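Local coordinates for major extracellular endoglucanase (Xanthomonas campestris pv. campestris, PDB 4TUF), which cleaves internal beta-1,4-glucosidic linkages in cellulose, lichenin and cereal beta-D-glucans, here represented by its TIM-barrel catalytic domain of glycosyl hydrolase family 5, at residues I46-Q50 and E98-M104; I118-W122 and K155-A161; A177-S181 and P223-P227; L275-G281 and Q308-W312. All coordinates share one frame; numbering follows the deposited sequence.

Contact 1. Residues I46-Q50 and E98-M104; sequences IVQMQ and EFNARGM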
loop_
_atom_site.group_PDB
_atom_site.type_symbol
_atom_site.label_atom_id
_atom_site.label_comp_id
_atom_site.label_asym_id
_atom_site.label_seq_id
_atom_site.Cartn_x
_atom_site.Cartn_y
_atom_site.Cartn_z
ATOM N N ILE A 46 -11.713 14.028 -1.938
ATOM C CA ILE A 46 -10.358 14.064 -2.476
ATOM C C ILE A 46 -9.737 15.434 -2.221
ATOM O O ILE A 46 -8.593 15.535 -1.782
ATOM C CB ILE A 46 -10.341 13.750 -3.985
ATOM C CG1 ILE A 46 -10.616 12.264 -4.217
ATOM C CG2 ILE A 46 -9.008 14.145 -4.607
ATOM C CD1 ILE A 46 -10.759 11.901 -5.675
ATOM N N VAL A 47 -10.509 16.481 -2.496
ATOM C CA VAL A 47 -10.087 17.857 -2.263
ATOM C C VAL A 47 -9.616 18.040 -0.827
ATOM O O VAL A 47 -8.636 18.741 -0.566
ATOM C CB VAL A 47 -11.239 18.849 -2.570
ATOM C CG1 VAL A 47 -11.007 20.196 -1.898
ATOM C CG2 VAL A 47 -11.413 19.015 -4.069
ATOM N N GLN A 48 -10.304 17.381 0.102
ATOM C CA GLN A 48 -9.985 17.512 1.517
ATOM C C GLN A 48 -8.670 16.835 1.884
ATOM O O GLN A 48 -7.894 17.369 2.671
ATOM C CB GLN A 48 -11.098 16.935 2.386
ATOM C CG GLN A 48 -10.898 17.240 3.856
ATOM C CD GLN A 48 -11.972 16.655 4.735
ATOM O OE1 GLN A 48 -12.687 15.735 4.334
ATOM N NE2 GLN A 48 -12.094 17.187 5.951
ATOM N N MET A 49 -8.421 15.658 1.322
ATOM C CA MET A 49 -7.249 14.900 1.719
ATOM C C MET A 49 -5.987 15.525 1.131
ATOM O O MET A 49 -4.902 15.370 1.685
ATOM C CB MET A 49 -7.383 13.419 1.321
ATOM C CG MET A 49 -7.143 13.075 -0.129
ATOM S SD MET A 49 -7.271 11.288 -0.392
ATOM C CE MET A 49 -9.042 11.063 -0.530
ATOM N N GLN A 50 -6.123 16.259 0.033
ATOM C CA GLN A 50 -4.968 16.967 -0.499
ATOM C C GLN A 50 -4.671 18.179 0.371
ATOM O O GLN A 50 -3.510 18.533 0.579
ATOM C CB GLN A 50 -5.186 17.395 -1.952
ATOM C CG GLN A 50 -3.945 18.010 -2.580
ATOM C CD GLN A 50 -4.132 18.379 -4.036
ATOM O OE1 GLN A 50 -5.105 19.039 -4.408
ATOM N NE2 GLN A 50 -3.195 17.954 -4.874
ATOM N N GLU A 98 -9.167 12.247 -11.488
ATOM C CA GLU A 98 -9.302 13.370 -10.562
ATOM C C GLU A 98 -8.020 13.587 -9.768
ATOM O O GLU A 98 -7.554 14.720 -9.635
ATOM C CB GLU A 98 -10.476 13.153 -9.606
ATOM C CG GLU A 98 -10.579 14.201 -8.502
ATOM C CD GLU A 98 -10.904 15.588 -9.028
ATOM O OE1 GLU A 98 -11.320 15.707 -10.203
ATOM O OE2 GLU A 98 -10.749 16.564 -8.259
ATOM N N PHE A 99 -7.463 12.502 -9.232
ATOM C CA PHE A 99 -6.151 12.547 -8.595
ATOM C C PHE A 99 -5.119 13.151 -9.538
ATOM O O PHE A 99 -4.290 13.966 -9.135
ATOM C CB PHE A 99 -5.700 11.147 -8.174
ATOM C CG PHE A 99 -6.411 10.614 -6.965
ATOM C CD1 PHE A 99 -6.536 11.385 -5.819
ATOM C CD2 PHE A 99 -6.961 9.340 -6.973
ATOM C CE1 PHE A 99 -7.193 10.892 -4.706
ATOM C CE2 PHE A 99 -7.620 8.842 -5.862
ATOM C CZ PHE A 99 -7.736 9.618 -4.727
ATOM N N ASN A 100 -5.186 12.743 -10.800
ATOM C CA ASN A 100 -4.240 13.193 -11.809
ATOM C C ASN A 100 -4.350 14.687 -12.071
ATOM O O ASN A 100 -3.339 15.374 -12.196
ATOM C CB ASN A 100 -4.450 12.415 -13.108
ATOM C CG ASN A 100 -3.454 12.792 -14.181
ATOM O OD1 ASN A 100 -2.298 12.363 -14.149
ATOM N ND2 ASN A 100 -3.899 13.591 -15.147
ATOM N N ALA A 101 -5.581 15.183 -12.148
ATOM C CA ALA A 101 -5.830 16.601 -12.404
ATOM C C ALA A 101 -5.408 17.473 -11.226
ATOM O O ALA A 101 -5.051 18.634 -11.404
ATOM C CB ALA A 101 -7.297 16.831 -12.724
ATOM N N ARG A 102 -5.445 16.908 -10.024
ATOM C CA ARG A 102 -5.046 17.645 -8.829
ATOM C C ARG A 102 -3.549 17.533 -8.547
ATOM O O ARG A 102 -3.019 18.232 -7.678
ATOM C CB ARG A 102 -5.835 17.160 -7.616
ATOM C CG ARG A 102 -7.318 17.429 -7.711
ATOM C CD ARG A 102 -7.919 17.559 -6.337
ATOM N NE ARG A 102 -7.401 18.736 -5.648
ATOM C CZ ARG A 102 -7.955 19.939 -5.721
ATOM N NH1 ARG A 102 -9.045 20.120 -6.452
ATOM N NH2 ARG A 102 -7.421 20.960 -5.065
ATOM N N GLY A 103 -2.874 16.654 -9.283
ATOM C CA GLY A 103 -1.441 16.489 -9.142
ATOM C C GLY A 103 -1.094 15.577 -7.985
ATOM O O GLY A 103 -0.090 15.776 -7.304
ATOM N N MET A 104 -1.932 14.569 -7.769
ATOM C CA MET A 104 -1.724 13.612 -6.693
ATOM C C MET A 104 -1.240 12.282 -7.265
ATOM O O MET A 104 -1.858 11.735 -8.178
ATOM C CB MET A 104 -3.016 13.422 -5.884
ATOM C CG MET A 104 -3.503 14.699 -5.197
ATOM S SD MET A 104 -5.033 14.537 -4.250
ATOM C CE MET A 104 -4.574 13.259 -3.073
#

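Contact 2. Residues I118-W122 and K155-A161; sequences ISELW and KNEPHGA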
loop_
_atom_site.group_PDB
_atom_site.type_symbol
_atom_site.label_atom_id
_atom_site.label_comp_id
_atom_site.label_asym_id
_atom_site.label_seq_id
_atom_site.Cartn_x
_atom_site.Cartn_y
_atom_site.Cartn_z
ATOM N N ILE A 118 -7.657 -11.525 1.940
ATOM C CA ILE A 118 -6.321 -11.384 1.360
ATOM C C ILE A 118 -5.641 -12.745 1.229
ATOM O O ILE A 118 -5.448 -13.444 2.225
ATOM C CB ILE A 118 -5.445 -10.451 2.222
ATOM C CG1 ILE A 118 -6.041 -9.042 2.238
ATOM C CG2 ILE A 118 -4.003 -10.437 1.723
ATOM C CD1 ILE A 118 -5.489 -8.168 3.325
ATOM N N SER A 119 -5.281 -13.126 0.008
ATOM C CA SER A 119 -4.738 -14.464 -0.223
ATOM C C SER A 119 -3.293 -14.592 0.244
ATOM O O SER A 119 -2.524 -13.631 0.188
ATOM C CB SER A 119 -4.827 -14.839 -1.703
ATOM O OG SER A 119 -4.004 -13.999 -2.491
ATOM N N GLU A 120 -2.938 -15.789 0.705
ATOM C CA GLU A 120 -1.566 -16.096 1.084
ATOM C C GLU A 120 -0.635 -15.987 -0.119
ATOM O O GLU A 120 0.419 -15.356 -0.052
ATOM C CB GLU A 120 -1.477 -17.495 1.695
ATOM C CG GLU A 120 -2.023 -17.583 3.102
ATOM C CD GLU A 120 -1.970 -18.992 3.646
ATOM O OE1 GLU A 120 -2.693 -19.286 4.621
ATOM O OE2 GLU A 120 -1.205 -19.810 3.093
ATOM N N LEU A 121 -1.041 -16.600 -1.223
ATOM C CA LEU A 121 -0.246 -16.603 -2.440
ATOM C C LEU A 121 -0.874 -15.698 -3.488
ATOM O O LEU A 121 -1.954 -15.148 -3.281
ATOM C CB LEU A 121 -0.112 -18.025 -2.980
ATOM C CG LEU A 121 0.338 -19.078 -1.969
ATOM C CD1 LEU A 121 0.314 -20.463 -2.585
ATOM C CD2 LEU A 121 1.724 -18.734 -1.469
ATOM N N TRP A 122 -0.206 -15.557 -4.625
ATOM C CA TRP A 122 -0.690 -14.679 -5.685
ATOM C C TRP A 122 -1.811 -15.340 -6.487
ATOM O O TRP A 122 -2.294 -14.784 -7.476
ATOM C CB TRP A 122 0.467 -14.279 -6.607
ATOM C CG TRP A 122 1.236 -15.451 -7.119
ATOM C CD1 TRP A 122 1.121 -16.037 -8.346
ATOM C CD2 TRP A 122 2.229 -16.201 -6.407
ATOM N NE1 TRP A 122 1.982 -17.101 -8.441
ATOM C CE2 TRP A 122 2.672 -17.224 -7.263
ATOM C CE3 TRP A 122 2.779 -16.110 -5.126
ATOM C CZ2 TRP A 122 3.643 -18.145 -6.884
ATOM C CZ3 TRP A 122 3.742 -17.028 -4.748
ATOM C CH2 TRP A 122 4.164 -18.031 -5.624
ATOM N N LYS A 155 1.060 -7.283 -5.471
ATOM C CA LYS A 155 0.151 -8.140 -4.709
ATOM C C LYS A 155 0.211 -7.773 -3.230
ATOM O O LYS A 155 1.289 -7.664 -2.644
ATOM C CB LYS A 155 0.501 -9.620 -4.926
ATOM C CG LYS A 155 0.238 -10.546 -3.748
ATOM C CD LYS A 155 -1.167 -11.092 -3.784
ATOM C CE LYS A 155 -1.360 -12.187 -2.747
ATOM N NZ LYS A 155 -1.224 -11.714 -1.348
ATOM N N ASN A 156 -0.945 -7.598 -2.612
ATOM C CA ASN A 156 -1.000 -7.186 -1.221
ATOM C C ASN A 156 -0.747 -8.292 -0.216
ATOM O O ASN A 156 -1.381 -9.327 -0.260
ATOM C CB ASN A 156 -2.357 -6.542 -0.929
ATOM C CG ASN A 156 -2.408 -5.857 0.415
ATOM O OD1 ASN A 156 -1.764 -4.846 0.629
ATOM N ND2 ASN A 156 -3.189 -6.400 1.320
ATOM N N GLU A 157 0.154 -8.029 0.720
ATOM C CA GLU A 157 0.332 -8.849 1.911
ATOM C C GLU A 157 0.544 -10.351 1.765
ATOM O O GLU A 157 -0.200 -11.141 2.337
ATOM C CB GLU A 157 -0.747 -8.533 2.931
ATOM C CG GLU A 157 -0.687 -7.089 3.370
ATOM C CD GLU A 157 -1.523 -6.811 4.583
ATOM O OE1 GLU A 157 -2.475 -7.562 4.826
ATOM O OE2 GLU A 157 -1.225 -5.837 5.289
ATOM N N PRO A 158 1.587 -10.755 1.064
ATOM C CA PRO A 158 1.886 -12.178 0.964
ATOM C C PRO A 158 2.170 -12.731 2.346
ATOM O O PRO A 158 2.795 -12.073 3.154
ATOM C CB PRO A 158 3.152 -12.202 0.124
ATOM C CG PRO A 158 3.062 -10.987 -0.710
ATOM C CD PRO A 158 2.408 -9.955 0.147
ATOM N N HIS A 159 1.685 -13.928 2.627
ATOM C CA HIS A 159 1.879 -14.505 3.957
ATOM C C HIS A 159 1.609 -16.001 3.921
ATOM O O HIS A 159 1.417 -16.573 2.851
ATOM C CB HIS A 159 0.973 -13.827 4.985
ATOM C CG HIS A 159 -0.485 -13.914 4.656
ATOM N ND1 HIS A 159 -1.075 -13.147 3.672
ATOM C CD2 HIS A 159 -1.473 -14.677 5.182
ATOM C CE1 HIS A 159 -2.362 -13.440 3.603
ATOM N NE2 HIS A 159 -2.630 -14.361 4.512
ATOM N N GLY A 160 1.602 -16.634 5.089
ATOM C CA GLY A 160 1.288 -18.048 5.185
ATOM C C GLY A 160 2.246 -18.947 4.432
ATOM O O GLY A 160 3.400 -19.119 4.827
ATOM N N ALA A 161 1.765 -19.514 3.332
ATOM C CA ALA A 161 2.537 -20.486 2.569
ATOM C C ALA A 161 3.567 -19.808 1.668
ATOM O O ALA A 161 4.482 -20.460 1.159
ATOM C CB ALA A 161 1.606 -21.367 1.750
HETATM O O HOH W 1 -4.291 -10.817 -1.788
#

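Contact 3. Residues A177-S181 and P223-P227; sequences AERGS and PLNIP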
loop_
_atom_site.group_PDB
_atom_site.type_symbol
_atom_site.label_atom_id
_atom_site.label_comp_id
_atom_site.label_asym_id
_atom_site.label_seq_id
_atom_site.Cartn_x
_atom_site.Cartn_y
_atom_site.Cartn_z
ATOM N N ALA A 177 6.906 -12.302 -8.292
ATOM C CA ALA A 177 7.026 -10.849 -8.399
ATOM C C ALA A 177 7.839 -10.453 -9.624
ATOM O O ALA A 177 7.584 -9.424 -10.246
ATOM C CB ALA A 177 7.652 -10.276 -7.148
ATOM N N GLU A 178 8.826 -11.276 -9.961
ATOM C CA GLU A 178 9.617 -11.060 -11.164
ATOM C C GLU A 178 8.746 -11.179 -12.408
ATOM O O GLU A 178 8.862 -10.380 -13.334
ATOM C CB GLU A 178 10.775 -12.050 -11.231
ATOM C CG GLU A 178 11.775 -11.868 -10.112
ATOM C CD GLU A 178 12.864 -12.919 -10.118
ATOM O OE1 GLU A 178 13.831 -12.777 -9.335
ATOM O OE2 GLU A 178 12.748 -13.886 -10.901
ATOM N N ARG A 179 7.862 -12.174 -12.418
ATOM C CA ARG A 179 6.982 -12.390 -13.559
ATOM C C ARG A 179 5.925 -11.282 -13.644
ATOM O O ARG A 179 5.568 -10.839 -14.733
ATOM C CB ARG A 179 6.325 -13.773 -13.477
ATOM C CG ARG A 179 7.324 -14.919 -13.502
ATOM C CD ARG A 179 6.674 -16.284 -13.731
ATOM N NE ARG A 179 5.952 -16.808 -12.571
ATOM C CZ ARG A 179 6.523 -17.416 -11.532
ATOM N NH1 ARG A 179 7.839 -17.562 -11.489
ATOM N NH2 ARG A 179 5.782 -17.870 -10.527
ATOM N N GLY A 180 5.438 -10.833 -12.494
ATOM C CA GLY A 180 4.525 -9.703 -12.452
ATOM C C GLY A 180 5.204 -8.431 -12.919
ATOM O O GLY A 180 4.630 -7.642 -13.672
ATOM N N SER A 181 6.439 -8.243 -12.468
ATOM C CA SER A 181 7.260 -7.117 -12.884
ATOM C C SER A 181 7.394 -7.059 -14.407
ATOM O O SER A 181 7.128 -6.027 -15.026
ATOM C CB SER A 181 8.641 -7.210 -12.230
ATOM O OG SER A 181 9.436 -6.082 -12.541
ATOM N N PRO A 223 18.381 -11.961 -4.452
ATOM C CA PRO A 223 18.053 -10.703 -5.127
ATOM C C PRO A 223 16.883 -10.854 -6.095
ATOM O O PRO A 223 16.684 -11.924 -6.669
ATOM C CB PRO A 223 19.337 -10.366 -5.887
ATOM C CG PRO A 223 20.405 -11.107 -5.183
ATOM C CD PRO A 223 19.773 -12.371 -4.690
ATOM N N LEU A 224 16.117 -9.784 -6.267
ATOM C CA LEU A 224 15.014 -9.769 -7.215
ATOM C C LEU A 224 15.506 -9.442 -8.619
ATOM O O LEU A 224 16.286 -8.509 -8.806
ATOM C CB LEU A 224 13.958 -8.751 -6.782
ATOM C CG LEU A 224 13.159 -9.140 -5.542
ATOM C CD1 LEU A 224 12.354 -7.953 -5.035
ATOM C CD2 LEU A 224 12.250 -10.324 -5.862
ATOM N N ASN A 225 15.052 -10.207 -9.606
ATOM C CA ASN A 225 15.366 -9.904 -10.995
ATOM C C ASN A 225 14.387 -8.867 -11.541
ATOM O O ASN A 225 13.600 -9.143 -12.449
ATOM C CB ASN A 225 15.336 -11.171 -11.842
ATOM C CG ASN A 225 15.923 -10.961 -13.218
ATOM O OD1 ASN A 225 16.468 -9.897 -13.519
ATOM N ND2 ASN A 225 15.827 -11.979 -14.062
ATOM N N ILE A 226 14.441 -7.680 -10.944
ATOM C CA ILE A 226 13.610 -6.540 -11.301
ATOM C C ILE A 226 14.553 -5.352 -11.451
ATOM O O ILE A 226 15.438 -5.174 -10.612
ATOM C CB ILE A 226 12.541 -6.253 -10.220
ATOM C CG1 ILE A 226 11.603 -7.446 -10.056
ATOM C CG2 ILE A 226 11.733 -4.992 -10.538
ATOM C CD1 ILE A 226 10.495 -7.198 -9.050
ATOM N N PRO A 227 14.387 -4.547 -12.520
ATOM C CA PRO A 227 15.319 -3.438 -12.781
ATOM C C PRO A 227 15.525 -2.540 -11.565
ATOM O O PRO A 227 14.559 -2.162 -10.910
ATOM C CB PRO A 227 14.641 -2.669 -13.918
ATOM C CG PRO A 227 13.843 -3.705 -14.637
ATOM C CD PRO A 227 13.354 -4.655 -13.569
HETATM O O HOH W 2 14.509 -13.517 -6.518
HETATM O O HOH W 3 11.211 -9.372 -14.117
#

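Contact 4. Residues L275-G281 and Q308-W312; sequences LLGEFGG and QGFYW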
loop_
_atom_site.group_PDB
_atom_site.type_symbol
_atom_site.label_atom_id
_atom_site.label_comp_id
_atom_site.label_asym_id
_atom_site.label_seq_id
_atom_site.Cartn_x
_atom_site.Cartn_y
_atom_site.Cartn_z
ATOM N N LEU A 275 9.887 2.297 1.330
ATOM C CA LEU A 275 8.886 3.019 2.097
ATOM C C LEU A 275 7.881 2.003 2.632
ATOM O O LEU A 275 7.894 0.845 2.221
ATOM C CB LEU A 275 8.198 4.088 1.239
ATOM C CG LEU A 275 7.648 3.735 -0.152
ATOM C CD1 LEU A 275 6.432 2.825 -0.101
ATOM C CD2 LEU A 275 7.305 5.007 -0.913
ATOM N N LEU A 276 7.005 2.426 3.532
ATOM C CA LEU A 276 5.954 1.535 4.011
ATOM C C LEU A 276 4.667 1.670 3.187
ATOM O O LEU A 276 4.112 2.756 3.056
ATOM C CB LEU A 276 5.666 1.811 5.480
ATOM C CG LEU A 276 6.854 1.587 6.403
ATOM C CD1 LEU A 276 6.520 2.028 7.820
ATOM C CD2 LEU A 276 7.260 0.130 6.361
ATOM N N GLY A 277 4.196 0.557 2.635
ATOM C CA GLY A 277 2.942 0.546 1.905
ATOM C C GLY A 277 1.746 0.729 2.820
ATOM O O GLY A 277 0.760 1.365 2.450
ATOM N N GLU A 278 1.828 0.159 4.016
ATOM C CA GLU A 278 0.802 0.340 5.037
ATOM C C GLU A 278 1.430 0.398 6.422
ATOM O O GLU A 278 2.226 -0.467 6.794
ATOM C CB GLU A 278 -0.228 -0.795 5.000
ATOM C CG GLU A 278 -1.123 -0.822 3.774
ATOM C CD GLU A 278 -2.108 -1.971 3.815
ATOM O OE1 GLU A 278 -2.304 -2.530 4.912
ATOM O OE2 GLU A 278 -2.684 -2.321 2.760
ATOM N N PHE A 279 1.071 1.426 7.179
ATOM C CA PHE A 279 1.376 1.478 8.601
ATOM C C PHE A 279 0.335 2.361 9.285
ATOM O O PHE A 279 -0.228 3.270 8.663
ATOM C CB PHE A 279 2.792 2.002 8.844
ATOM C CG PHE A 279 2.968 3.458 8.525
ATOM C CD1 PHE A 279 3.164 3.877 7.218
ATOM C CD2 PHE A 279 2.947 4.408 9.533
ATOM C CE1 PHE A 279 3.328 5.218 6.924
ATOM C CE2 PHE A 279 3.113 5.751 9.246
ATOM C CZ PHE A 279 3.303 6.158 7.943
ATOM N N GLY A 280 0.057 2.090 10.555
ATOM C CA GLY A 280 -0.995 2.817 11.238
ATOM C C GLY A 280 -1.616 2.069 12.395
ATOM O O GLY A 280 -1.181 0.970 12.752
ATOM N N GLY A 281 -2.643 2.675 12.981
ATOM C CA GLY A 281 -3.251 2.168 14.197
ATOM C C GLY A 281 -4.078 3.235 14.887
ATOM O O GLY A 281 -4.122 4.380 14.441
ATOM N N GLN A 308 8.613 9.159 3.854
ATOM C CA GLN A 308 7.469 8.923 2.984
ATOM C C GLN A 308 6.897 7.533 3.187
ATOM O O GLN A 308 7.512 6.679 3.821
ATOM C CB GLN A 308 7.854 9.114 1.518
ATOM C CG GLN A 308 9.040 8.283 1.067
ATOM C CD GLN A 308 9.385 8.528 -0.386
ATOM O OE1 GLN A 308 8.571 9.053 -1.145
ATOM N NE2 GLN A 308 10.593 8.150 -0.783
ATOM N N GLY A 309 5.711 7.313 2.637
ATOM C CA GLY A 309 5.009 6.061 2.823
ATOM C C GLY A 309 3.518 6.289 2.712
ATOM O O GLY A 309 3.077 7.397 2.402
ATOM N N PHE A 310 2.739 5.243 2.963
ATOM C CA PHE A 310 1.293 5.327 2.830
ATOM C C PHE A 310 0.603 4.920 4.122
ATOM O O PHE A 310 0.566 3.737 4.468
ATOM C CB PHE A 310 0.815 4.449 1.676
ATOM C CG PHE A 310 1.308 4.901 0.327
ATOM C CD1 PHE A 310 2.524 4.463 -0.163
ATOM C CD2 PHE A 310 0.553 5.773 -0.446
ATOM C CE1 PHE A 310 2.977 4.884 -1.401
ATOM C CE2 PHE A 310 1.004 6.198 -1.681
ATOM C CZ PHE A 310 2.215 5.753 -2.159
ATOM N N TYR A 311 0.060 5.905 4.833
ATOM C CA TYR A 311 -0.663 5.645 6.073
ATOM C C TYR A 311 -1.910 4.787 5.861
ATOM O O TYR A 311 -2.557 4.863 4.819
ATOM C CB TYR A 311 -1.063 6.965 6.737
ATOM C CG TYR A 311 -1.449 6.801 8.185
ATOM C CD1 TYR A 311 -0.478 6.613 9.162
ATOM C CD2 TYR A 311 -2.781 6.814 8.578
ATOM C CE1 TYR A 311 -0.821 6.452 10.492
ATOM C CE2 TYR A 311 -3.132 6.653 9.909
ATOM C CZ TYR A 311 -2.147 6.474 10.859
ATOM O OH TYR A 311 -2.486 6.316 12.183
ATOM N N TRP A 312 -2.235 3.959 6.848
ATOM C CA TRP A 312 -3.444 3.143 6.841
ATOM C C TRP A 312 -4.382 3.596 7.962
ATOM O O TRP A 312 -4.077 3.348 9.132
ATOM C CB TRP A 312 -3.069 1.668 7.024
ATOM C CG TRP A 312 -4.192 0.691 6.876
ATOM C CD1 TRP A 312 -5.081 0.627 5.853
ATOM C CD2 TRP A 312 -4.516 -0.397 7.757
ATOM N NE1 TRP A 312 -5.958 -0.415 6.046
ATOM C CE2 TRP A 312 -5.630 -1.061 7.207
ATOM C CE3 TRP A 312 -3.987 -0.860 8.963
ATOM C CZ2 TRP A 312 -6.219 -2.169 7.818
ATOM C CZ3 TRP A 312 -4.568 -1.969 9.561
ATOM C CH2 TRP A 312 -5.674 -2.604 8.993
#

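Contact 1. Residues I46-Q50 and E98-M104
I46 lays its CD1 methyl over one face of the F99 ring in a CH-pi contact, 4.1 Å from the centroid, while CG1 of I46 reaches F99 CE1 at 3.7 Å. This is packing between two neighbouring outer helices of a TIM barrel, 42-51 and 88-102, whose local axes cross at -42° and approach to 11.2 Å. The hydrophobic floor is completed by M104, just past the end of the second helix: its SD lies 4.0 Å from I46 CG2, and its CE methyl touches CG of M49. Beneath them V57 of strand 56-61 meets M49, F99 and M104, so the layer rests directly on the barrel wall. G103, with positive phi, ends helix 88-102 in a Schellman motif and turns the chain toward M104. Nearer the surface the contact becomes polar. In Q50 the CG branch swings away from the main-chain nitrogen (chi1 -174°), and the chain runs extended across to helix 88-102, presenting both ends of its amide to R102. Its NE2 donates to R102 O at 2.8 Å, in the plane of the amide. R102 returns the bond through its guanidinium, NE meeting Q50 OE1 at 2.6 Å, with a weak second bond from NH2 to that same oxygen.

Contact 2. Residues I118-W122 and K155-A161
H159 holds CG between its own backbone N and carbonyl carbon (chi1 58°), which puts one face of the imidazole against E120, while E120 sends CG beside its backbone N and continues extended toward A161. These residues belong to two loops at the C-terminal, catalytic end of the TIM barrel, following strands 105-110 and 149-153. The second loop carries N156-E157-P158, the Asn-Glu-Pro sequence of family 5, in which E157 is the probable proton donor. E120 CA sits 3.9 Å from the H159 ring centroid in a CH-pi contact, and I118 O lies at the ring's edge. The ring's rotation is fixed by ND1, which donates to E157 O at 2.6 Å; W212 stacks on the same imidazole. Beside this glutamate, I118 CD1 rests 3.4 Å from E157 OE1; the other carboxylate oxygen is bonded to Y238 and H236. K155, a chain bent twice, curls its amine into the junction. NZ donates to S119 O at 2.8 Å and to N156 O of its own loop, and a water taking a bond from S119 N also accepts a weak one from this amine. The two loops are joined twice more: H159 N donates to a lone pair of E120 O, and A161 N reaches E120 OE2 at 3.0 Å from above the carboxylate plane.

Contact 3. Residues A177-S181 and P223-P227
E178 spends its carboxylate on a backbone amide at the centre of an inverse gamma turn: N225 N donates to E178 OE1 at 2.9 Å, with an N-H...O angle of 161°. The amide comes in from above the carboxylate plane, and N225 CB packs beside the same oxygen. With CG next to its own backbone N (chi1 -64°) and the rest extended, the glutamate reaches from helix 173-187, an outer helix of the TIM barrel, to the loop that leads into strand 231-238. Two waters stitch the same edges together. One donates to E178 OE1 and to P223 O; the other donates to E178 O at 2.7 Å and to N225 O at 2.9 Å, so the loop is bridged to both the side chain and the backbone of one helical residue. Deeper in, I226 lies against S181: its CG2 meets S181 OG at 3.2 Å, and CD1 lies 3.7 Å from S181 CB. I226 also reaches V195 and L231 of the barrel strands. OE2 of E178 makes a salt bridge to K175 one turn earlier in the helix. The carboxylate is thus shared between a lysine, a peptide N-H and a water, which would probably keep it charged and fix its rotation.

Contact 4. Residues L275-G281 and Q308-W312
Two backbone bonds hold L275-G281 beside Q308-W312, neighbouring strands running the same way. F310 N donates to L276 O at 2.8 Å, almost in line with the carbonyl bond, and W312 N donates to F279 O, also at 2.8 Å but tilted 33° from the carbonyl plane. Between these bonds the chain turns a corner at G277 and E278, where the pairing thins to a CA-H...O contact from E278 CA to F310 O at 3.5 Å. G277 O is bonded instead to N23 ND2 of strand 16-23. Aromatic contact dominates on the outer side. Y311 points its ring edge at the face of F279 in a T-shaped pair, planes 88° apart and centroids separated by 5.4 Å; CD1 of Y311 comes within 3.7 Å of F279 CE2. F279 O lies over a face of the same tyrosine ring, and L340 of helix 334-344 touches both side chains. Aliphatic packing takes over at the other end, where L275 CD1 meets the edge of the F310 ring at CE1, 4.2 Å away. The polar ends find partners outside these two strands: Y311 OH hydrogen-bonds Q294, and the E278 carboxylate is held by Y238 (hydrogen bond) and R58 (salt bridge). This is the last beta-alpha-beta crossover of an eight-stranded TIM barrel, with the probable family 5 nucleophile, E278, at the corner in its seventh strand, toward the catalytic C-terminal side.

Overall arrangement
From the N terminus the four contacts close one after another; none nests in or crosses another. Contact 1 comes first, joining helices 42-51 and 88-102, with strand 56-61 between them in the chain. Contact 2 closes the span that holds helix 129-143 and strand 149-153, pairing two loops at the catalytic end. Contact 3 then fastens helix 173-187 to the loop beyond strand 192-195; W122 of contact 2 packs on R179 there. Contact 4 joins strands 276-280 and 309-311, the latter also pairing with strand 16-23 to close the barrel. Contacts 2 and 4 meet in the active site, where E157 OE2 and E278 OE1 lie 3.5 Å apart, whereas contact 1 lies across the molecule from contact 2.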